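Local coordinates for protein polysaccharide deacetylase (Streptococcus pyogenes, PDB 6DQ3) that removes N-acetyl groups from the cell wall linkage unit of streptococcal rhamnopolysaccharides, probably with a bound zinc ion, as a carbohydrate esterase 4 family member, at residues Val7-Ile11 with Gly199-Ala203; Lys43-Tyr49 with Leu224-Glu229; Met152-Lys156 with Arg187-Lys191. All coordinates share one frame; numbering follows the deposited sequence.

Contact 1 lies in the deacetylase sheet, and contacts 2 and 3 among the helices and turns outside it. Contact 1 pairs strand 8-14 with the short strand 201-202, and contact 2 sets the end of helix 34-46 against the end of helix 221-228. Their centres are about 14 Å apart, and they touch where Ile200 CD1 meets Glu229 O (3.2 Å). Each pairs an early segment with a late one, and along the chain the four alternate. Contact 3, between helix 145-162 and the turn after helix 179-187, is nested inside both loops. It lies on the other side of the chain's centre from contact 2, with centres about 32 Å apart, and about 22 Å from contact 1.

Contact 1: residues Val7-Ile11 with Gly199-Ala203; sequences VKIPI and GIASA
Ile11 presses the end of its side chain onto Ala201: CD1 meets CB at 3.4 Å, tighter than usual van der Waals contact. The chain from CA through CG1 to CD1 is extended (chi2 170°), and this carries the methyl across to the neighbouring backbone although the CB of Ile11 is not aimed at it. On the same face of the sheet, Ala201 stands beside Ile9 as an antiparallel hydrogen-bonded pair. Ile9 N donates to Ala201 O at 2.9 Å, while Ala201 N returns a bond to Ile9 O at 3.0 Å, and this reciprocal pair holds the two residues in register. Ala201 O also receives the CA-H of Lys8.

Ile200 reaches the strand by its CG2 branch. This methyl lies 3.5 Å from Ile9 O and 3.8 Å from Lys8 CB, so it lies over the Ile9-Pro10 peptide and against the root of the Lys8 side chain; its CD1 packs against the carbonyls at the C-terminal end of helix 221-228. Lys8 brings only the root of its chain alongside, and the extended remainder runs away. At the two ends direct pairing gives way to water. One water donates to Val7 O (2.8 Å) and accepts from Ala203 N; a second accepts from Ile11 N and donates to Gly199 O (2.7 Å). Outside the pair, Ile9 packs on Ala60 and Leu61 of helix 54-63, and Ile11 on Trp73 and Leu210 of the flanking strands. The result is a short antiparallel bridge at the start of strand 8-14, set into an otherwise parallel sheet, in keeping with the distorted beta/alpha barrel of carbohydrate esterase 4 enzymes.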
loop_
_atom_site.group_PDB
_atom_site.type_symbol
_atom_site.label_atom_id
_atom_site.label_comp_id
_atom_site.label_asym_id
_atom_site.label_seq_id
_atom_site.Cartn_x
_atom_site.Cartn_y
_atom_site.Cartn_z
ATOM N N VAL A 7 -7.341 14.583 12.111
ATOM C CA VAL A 7 -7.083 14.625 10.677
ATOM C C VAL A 7 -7.537 13.317 10.041
ATOM O O VAL A 7 -7.574 12.258 10.683
ATOM C CB VAL A 7 -5.595 14.891 10.370
ATOM C CG1 VAL A 7 -5.179 16.263 10.870
ATOM C CG2 VAL A 7 -4.727 13.785 10.952
ATOM N N LYS A 8 -7.875 13.388 8.754
ATOM C CA LYS A 8 -8.245 12.226 7.965
ATOM C C LYS A 8 -7.344 12.149 6.737
ATOM O O LYS A 8 -6.891 13.171 6.212
ATOM C CB LYS A 8 -9.717 12.291 7.557
ATOM C CG LYS A 8 -10.682 12.054 8.719
ATOM C CD LYS A 8 -12.112 12.397 8.329
ATOM C CE LYS A 8 -13.079 12.116 9.473
ATOM N NZ LYS A 8 -14.454 12.562 9.131
ATOM N N ILE A 9 -7.067 10.925 6.306
ATOM C CA ILE A 9 -6.158 10.676 5.191
ATOM C C ILE A 9 -6.749 9.583 4.311
ATOM O O ILE A 9 -6.960 8.457 4.788
ATOM C CB ILE A 9 -4.763 10.269 5.687
ATOM C CG1 ILE A 9 -4.103 11.403 6.473
ATOM C CG2 ILE A 9 -3.877 9.852 4.517
ATOM C CD1 ILE A 9 -2.765 11.023 7.082
ATOM N N PRO A 10 -7.032 9.856 3.035
ATOM C CA PRO A 10 -7.428 8.771 2.128
ATOM C C PRO A 10 -6.231 7.896 1.786
ATOM O O PRO A 10 -5.191 8.385 1.336
ATOM C CB PRO A 10 -7.967 9.506 0.894
ATOM C CG PRO A 10 -7.265 10.833 0.912
ATOM C CD PRO A 10 -7.048 11.177 2.376
ATOM N N ILE A 11 -6.378 6.601 2.024
ATOM C CA ILE A 11 -5.344 5.615 1.736
ATOM C C ILE A 11 -5.897 4.727 0.630
ATOM O O ILE A 11 -6.720 3.844 0.885
ATOM C CB ILE A 11 -4.970 4.790 2.970
ATOM C CG1 ILE A 11 -4.506 5.684 4.121
ATOM C CG2 ILE A 11 -3.883 3.778 2.617
ATOM C CD1 ILE A 11 -4.351 4.922 5.421
ATOM N N GLY A 199 -13.060 2.864 3.704
ATOM C CA GLY A 199 -13.297 4.212 4.186
ATOM C C GLY A 199 -12.019 5.024 4.210
ATOM O O GLY A 199 -10.915 4.514 4.022
ATOM N N ILE A 200 -12.193 6.331 4.428
ATOM C CA ILE A 200 -11.056 7.205 4.693
ATOM C C ILE A 200 -10.475 6.861 6.062
ATOM O O ILE A 200 -11.184 6.393 6.963
ATOM C CB ILE A 200 -11.484 8.682 4.615
ATOM C CG1 ILE A 200 -12.099 8.961 3.239
ATOM C CG2 ILE A 200 -10.308 9.595 4.889
ATOM C CD1 ILE A 200 -12.700 10.345 3.079
ATOM N N ALA A 201 -9.174 7.089 6.223
ATOM C CA ALA A 201 -8.470 6.664 7.424
ATOM C C ALA A 201 -8.314 7.804 8.427
ATOM O O ALA A 201 -8.308 8.984 8.073
ATOM C CB ALA A 201 -7.086 6.099 7.086
ATOM N N SER A 202 -8.206 7.429 9.699
ATOM C CA SER A 202 -7.923 8.381 10.763
ATOM C C SER A 202 -7.325 7.602 11.928
ATOM O O SER A 202 -7.389 6.373 11.971
ATOM C CB SER A 202 -9.181 9.137 11.200
ATOM O OG SER A 202 -10.135 8.247 11.750
ATOM N N ALA A 203 -6.745 8.334 12.882
ATOM C CA ALA A 203 -6.138 7.679 14.038
ATOM C C ALA A 203 -7.147 6.777 14.744
ATOM O O ALA A 203 -6.798 5.700 15.246
ATOM C CB ALA A 203 -5.587 8.731 15.004
HETATM O O HOH W 1 -6.792 11.183 13.116
HETATM O O HOH W 2 -8.361 5.337 3.697
#

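Contact 2: residues Lys43-Tyr49 with Leu224-Glu229; sequences KMKDEGY and LLQTME
Tyr49 lays its ring against two side chains of helix 221-228. Leu225 comes obliquely, its CD1 3.3 Å from Tyr49 CE1, whereas Met228 places its CE methyl over a face, 4.0 Å from the ring centroid and 30° off the normal, a CH-pi contact. The Met228 chain turns at its last torsion (chi3 62°), which brings that methyl over the ring; its SD lies farther back at 5.3 Å from the centroid, in an oblique Met-aromatic contact.

The phenol oxygen is held by two waters instead of a direct bond to the helix. One donates to Tyr49 OH at 2.7 Å and also to Met228 O; the other accepts the proton of Tyr49 OH, again at 2.7 Å, and donates to Leu225 O and Glu229 OE1. Thus the hydroxyl both gives and receives, and the waters tie it to the carbonyls of Leu225 and Met228 in the last helical turn.

Around the ring the packing is apolar. Met44 SD touches Met228 CE at 4.0 Å, their side chains crossing at about a right angle, and its own CE reaches Leu224 CD2. Lys43 lends only its inner chain, CG lying 3.8 Å from Leu225 CD2. Glu47 likewise adds CG, while its carboxylate is turned to a salt bridge with Lys70.

Farther out, backbone turns and the sheet fix these positions. Gly48 adopts positive phi, and Tyr49 N bonds back to Met44 O at 3.0 Å, bringing the tyrosine round toward helix 221-228. Met44 and Met228 both rest on Leu12 of strand 8-14. The arrangement combines a Schellman motif ending helix 34-46 with a helix-helix contact over the sheet, as neighbouring outer helices make in a beta/alpha barrel.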
loop_
_atom_site.group_PDB
_atom_site.type_symbol
_atom_site.label_atom_id
_atom_site.label_comp_id
_atom_site.label_asym_id
_atom_site.label_seq_id
_atom_site.Cartn_x
_atom_site.Cartn_y
_atom_site.Cartn_z
ATOM N N LYS A 43 -5.821 13.788 -12.253
ATOM C CA LYS A 43 -6.837 14.564 -11.546
ATOM C C LYS A 43 -6.399 14.881 -10.119
ATOM O O LYS A 43 -6.650 15.985 -9.621
ATOM C CB LYS A 43 -8.163 13.805 -11.560
ATOM C CG LYS A 43 -9.349 14.579 -11.017
ATOM C CD LYS A 43 -9.784 15.704 -11.939
ATOM C CE LYS A 43 -10.813 16.578 -11.242
ATOM N NZ LYS A 43 -11.498 17.507 -12.184
ATOM N N MET A 44 -5.745 13.932 -9.445
ATOM C CA MET A 44 -5.209 14.222 -8.117
ATOM C C MET A 44 -4.169 15.333 -8.181
ATOM O O MET A 44 -4.151 16.228 -7.326
ATOM C CB MET A 44 -4.601 12.964 -7.503
ATOM C CG MET A 44 -5.615 11.898 -7.131
ATOM S SD MET A 44 -4.838 10.465 -6.368
ATOM C CE MET A 44 -5.589 9.139 -7.314
ATOM N N LYS A 45 -3.293 15.296 -9.188
ATOM C CA LYS A 45 -2.260 16.317 -9.312
ATOM C C LYS A 45 -2.880 17.685 -9.564
ATOM O O LYS A 45 -2.508 18.678 -8.926
ATOM C CB LYS A 45 -1.296 15.940 -10.439
ATOM C CG LYS A 45 0.056 16.645 -10.380
ATOM C CD LYS A 45 0.911 16.078 -9.246
ATOM C CE LYS A 45 2.326 16.652 -9.239
ATOM N NZ LYS A 45 3.129 16.098 -8.109
ATOM N N ASP A 46 -3.845 17.752 -10.487
ATOM C CA ASP A 46 -4.502 19.017 -10.796
ATOM C C ASP A 46 -5.212 19.589 -9.573
ATOM O O ASP A 46 -5.268 20.813 -9.393
ATOM C CB ASP A 46 -5.498 18.818 -11.941
ATOM C CG ASP A 46 -4.820 18.603 -13.287
ATOM O OD1 ASP A 46 -3.586 18.771 -13.374
ATOM O OD2 ASP A 46 -5.528 18.268 -14.261
ATOM N N GLU A 47 -5.778 18.722 -8.737
ATOM C CA GLU A 47 -6.443 19.143 -7.510
ATOM C C GLU A 47 -5.463 19.475 -6.395
ATOM O O GLU A 47 -5.901 19.796 -5.284
ATOM C CB GLU A 47 -7.410 18.050 -7.050
ATOM C CG GLU A 47 -8.676 17.968 -7.890
ATOM C CD GLU A 47 -9.644 19.094 -7.575
ATOM O OE1 GLU A 47 -9.949 19.286 -6.382
ATOM O OE2 GLU A 47 -10.087 19.790 -8.514
ATOM N N GLY A 48 -4.161 19.406 -6.659
ATOM C CA GLY A 48 -3.172 19.805 -5.684
ATOM C C GLY A 48 -2.863 18.789 -4.614
ATOM O O GLY A 48 -2.408 19.175 -3.534
ATOM N N TYR A 49 -3.079 17.501 -4.876
ATOM C CA TYR A 49 -2.822 16.489 -3.865
ATOM C C TYR A 49 -1.327 16.329 -3.615
ATOM O O TYR A 49 -0.513 16.365 -4.543
ATOM C CB TYR A 49 -3.432 15.145 -4.271
ATOM C CG TYR A 49 -4.827 14.938 -3.724
ATOM C CD1 TYR A 49 -5.935 15.383 -4.427
ATOM C CD2 TYR A 49 -5.036 14.321 -2.492
ATOM C CE1 TYR A 49 -7.212 15.215 -3.935
ATOM C CE2 TYR A 49 -6.318 14.145 -1.987
ATOM C CZ TYR A 49 -7.403 14.597 -2.713
ATOM O OH TYR A 49 -8.682 14.436 -2.228
ATOM N N LEU A 224 -13.751 9.060 -7.943
ATOM C CA LEU A 224 -12.709 8.747 -6.972
ATOM C C LEU A 224 -12.415 9.947 -6.079
ATOM O O LEU A 224 -12.360 9.822 -4.850
ATOM C CB LEU A 224 -11.441 8.294 -7.690
ATOM C CG LEU A 224 -10.223 8.034 -6.802
ATOM C CD1 LEU A 224 -10.534 7.082 -5.668
ATOM C CD2 LEU A 224 -9.074 7.514 -7.666
ATOM N N LEU A 225 -12.224 11.121 -6.683
ATOM C CA LEU A 225 -11.889 12.316 -5.915
ATOM C C LEU A 225 -12.999 12.680 -4.933
ATOM O O LEU A 225 -12.722 13.093 -3.800
ATOM C CB LEU A 225 -11.612 13.472 -6.874
ATOM C CG LEU A 225 -10.193 13.659 -7.412
ATOM C CD1 LEU A 225 -9.308 14.206 -6.289
ATOM C CD2 LEU A 225 -9.601 12.389 -7.980
ATOM N N GLN A 226 -14.261 12.550 -5.348
ATOM C CA GLN A 226 -15.362 12.784 -4.424
ATOM C C GLN A 226 -15.319 11.803 -3.260
ATOM O O GLN A 226 -15.644 12.170 -2.126
ATOM C CB GLN A 226 -16.697 12.683 -5.163
ATOM C CG GLN A 226 -16.935 13.823 -6.149
ATOM C CD GLN A 226 -18.271 13.720 -6.862
ATOM O OE1 GLN A 226 -19.243 13.193 -6.315
ATOM N NE2 GLN A 226 -18.323 14.216 -8.093
ATOM N N THR A 227 -14.905 10.560 -3.518
ATOM C CA THR A 227 -14.834 9.560 -2.461
ATOM C C THR A 227 -13.717 9.865 -1.474
ATOM O O THR A 227 -13.819 9.513 -0.295
ATOM C CB THR A 227 -14.624 8.171 -3.070
ATOM O OG1 THR A 227 -15.775 7.803 -3.839
ATOM C CG2 THR A 227 -14.380 7.134 -1.986
ATOM N N MET A 228 -12.652 10.516 -1.935
ATOM C CA MET A 228 -11.510 10.827 -1.090
ATOM C C MET A 228 -11.734 12.052 -0.215
ATOM O O MET A 228 -10.946 12.281 0.707
ATOM C CB MET A 228 -10.267 11.051 -1.959
ATOM C CG MET A 228 -9.833 9.838 -2.756
ATOM S SD MET A 228 -8.715 10.248 -4.116
ATOM C CE MET A 228 -7.308 10.942 -3.257
ATOM N N GLU A 229 -12.767 12.839 -0.480
ATOM C CA GLU A 229 -13.010 14.042 0.311
ATOM C C GLU A 229 -13.488 13.653 1.706
ATOM O O GLU A 229 -14.350 12.775 1.835
ATOM C CB GLU A 229 -14.051 14.927 -0.372
ATOM C CG GLU A 229 -13.611 15.544 -1.691
ATOM C CD GLU A 229 -12.910 16.880 -1.508
ATOM O OE1 GLU A 229 -11.747 17.013 -1.945
ATOM O OE2 GLU A 229 -13.524 17.796 -0.922
HETATM O O HOH W 3 -9.052 14.262 0.474
HETATM O O HOH W 4 -10.936 15.218 -3.494
#

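Contact 3: residues Met152-Lys156 with Arg187-Lys191; sequences MKDSK and RLNYK
A Schellman motif ends helix 179-187, and the turn it makes packs against helix 145-162 through Leu188 and Tyr190. Asn189 has the positive phi of this motif, and Tyr190 N bonds back to Ala185 O. Tyr190 then sends its ring to the neighbouring helix, where its OH donates to Met152 O at 2.7 Å. The bond lies in the carbonyl plane, with a C=O...donor angle of 145°, and the acceptor also lies at the edge of the ring.

Lys156 slides past the ring in the opposite direction. Its CD rides 4.1 Å above the ring plane, offset toward the rim, and its CB lies 3.4 Å from Tyr190 OH. With CG anti to the backbone N (chi1 168°) the chain runs out over the turn, where CE comes 3.6 Å from Leu188 O; NZ goes on to a salt bridge with Asp160. Leu188 wedges both methyls against the helix, CD1 meeting Met152 CB at 3.7 Å and CD2 meeting Lys153 CB at 3.9 Å. Met152 and Tyr190 both also touch Ile170 of strand 169-171. The contact thus joins helix 145-162 to the turn between helix 179-187 and strand 192-198, an alpha-to-beta connection of a beta/alpha fold.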
loop_
_atom_site.group_PDB
_atom_site.type_symbol
_atom_site.label_atom_id
_atom_site.label_comp_id
_atom_site.label_asym_id
_atom_site.label_seq_id
_atom_site.Cartn_x
_atom_site.Cartn_y
_atom_site.Cartn_z
ATOM N N MET A 152 5.627 -11.839 10.250
ATOM C CA MET A 152 5.718 -10.387 10.270
ATOM C C MET A 152 7.125 -9.898 10.578
ATOM O O MET A 152 7.491 -8.790 10.169
ATOM C CB MET A 152 4.741 -9.816 11.302
ATOM C CG MET A 152 3.278 -9.882 10.868
ATOM S SD MET A 152 2.173 -8.989 11.986
ATOM C CE MET A 152 1.795 -10.272 13.187
ATOM N N LYS A 153 7.919 -10.699 11.289
ATOM C CA LYS A 153 9.260 -10.296 11.693
ATOM C C LYS A 153 10.306 -10.613 10.633
ATOM O O LYS A 153 11.137 -9.760 10.306
ATOM C CB LYS A 153 9.652 -10.990 13.002
ATOM C CG LYS A 153 11.095 -10.740 13.435
ATOM C CD LYS A 153 11.428 -11.500 14.713
ATOM C CE LYS A 153 12.682 -10.957 15.388
ATOM N NZ LYS A 153 13.856 -10.930 14.475
ATOM N N ASP A 154 10.301 -11.845 10.119
ATOM C CA ASP A 154 11.335 -12.257 9.177
ATOM C C ASP A 154 11.263 -11.449 7.888
ATOM O O ASP A 154 12.293 -11.204 7.251
ATOM C CB ASP A 154 11.208 -13.748 8.861
ATOM C CG ASP A 154 11.672 -14.639 9.999
ATOM O OD1 ASP A 154 12.158 -14.120 11.028
ATOM O OD2 ASP A 154 11.550 -15.873 9.853
ATOM N N SER A 155 10.057 -11.052 7.483
ATOM C CA SER A 155 9.898 -10.247 6.278
ATOM C C SER A 155 10.387 -8.822 6.500
ATOM O O SER A 155 11.029 -8.240 5.621
ATOM C CB SER A 155 8.434 -10.256 5.847
ATOM O OG SER A 155 7.587 -9.932 6.937
ATOM N N LYS A 156 10.099 -8.246 7.671
ATOM C CA LYS A 156 10.636 -6.930 8.001
ATOM C C LYS A 156 12.157 -6.961 8.033
ATOM O O LYS A 156 12.821 -6.063 7.503
ATOM C CB LYS A 156 10.085 -6.454 9.347
ATOM C CG LYS A 156 10.812 -5.230 9.912
ATOM C CD LYS A 156 10.038 -4.596 11.062
ATOM C CE LYS A 156 10.906 -3.656 11.893
ATOM N NZ LYS A 156 11.535 -2.571 11.096
ATOM N N ARG A 187 4.673 -4.980 18.990
ATOM C CA ARG A 187 5.902 -5.405 19.652
ATOM C C ARG A 187 7.063 -5.510 18.674
ATOM O O ARG A 187 8.227 -5.394 19.078
ATOM C CB ARG A 187 5.693 -6.751 20.347
ATOM C CG ARG A 187 4.912 -6.676 21.646
ATOM C CD ARG A 187 5.083 -7.943 22.480
ATOM N NE ARG A 187 4.596 -9.135 21.793
ATOM C CZ ARG A 187 3.365 -9.624 21.920
ATOM N NH1 ARG A 187 2.487 -9.024 22.712
ATOM N NH2 ARG A 187 3.015 -10.715 21.253
ATOM N N LEU A 188 6.772 -5.746 17.398
ATOM C CA LEU A 188 7.788 -5.793 16.358
ATOM C C LEU A 188 8.137 -4.412 15.817
ATOM O O LEU A 188 8.854 -4.320 14.818
ATOM C CB LEU A 188 7.317 -6.691 15.214
ATOM C CG LEU A 188 7.103 -8.164 15.551
ATOM C CD1 LEU A 188 6.542 -8.913 14.362
ATOM C CD2 LEU A 188 8.419 -8.780 16.012
ATOM N N ASN A 189 7.629 -3.351 16.442
ATOM C CA ASN A 189 7.975 -1.969 16.126
ATOM C C ASN A 189 7.408 -1.500 14.791
ATOM O O ASN A 189 7.949 -0.570 14.182
ATOM C CB ASN A 189 9.495 -1.770 16.166
ATOM C CG ASN A 189 10.067 -1.896 17.584
ATOM O OD1 ASN A 189 11.045 -2.612 17.816
ATOM N ND2 ASN A 189 9.451 -1.200 18.534
ATOM N N TYR A 190 6.329 -2.118 14.317
ATOM C CA TYR A 190 5.537 -1.508 13.261
ATOM C C TYR A 190 4.823 -0.273 13.795
ATOM O O TYR A 190 4.334 -0.263 14.924
ATOM C CB TYR A 190 4.512 -2.494 12.720
ATOM C CG TYR A 190 5.095 -3.536 11.810
ATOM C CD1 TYR A 190 5.406 -3.232 10.492
ATOM C CD2 TYR A 190 5.329 -4.822 12.260
ATOM C CE1 TYR A 190 5.936 -4.184 9.651
ATOM C CE2 TYR A 190 5.857 -5.775 11.436
ATOM C CZ TYR A 190 6.159 -5.453 10.126
ATOM O OH TYR A 190 6.689 -6.404 9.291
ATOM N N LYS A 191 4.753 0.767 12.971
ATOM C CA LYS A 191 4.094 2.011 13.350
ATOM C C LYS A 191 2.729 2.174 12.705
ATOM O O LYS A 191 1.857 2.843 13.276
ATOM C CB LYS A 191 4.971 3.207 12.965
ATOM C CG LYS A 191 6.354 3.204 13.608
ATOM C CD LYS A 191 6.251 3.246 15.127
ATOM C CE LYS A 191 7.619 3.193 15.802
ATOM N NZ LYS A 191 7.496 3.235 17.289
#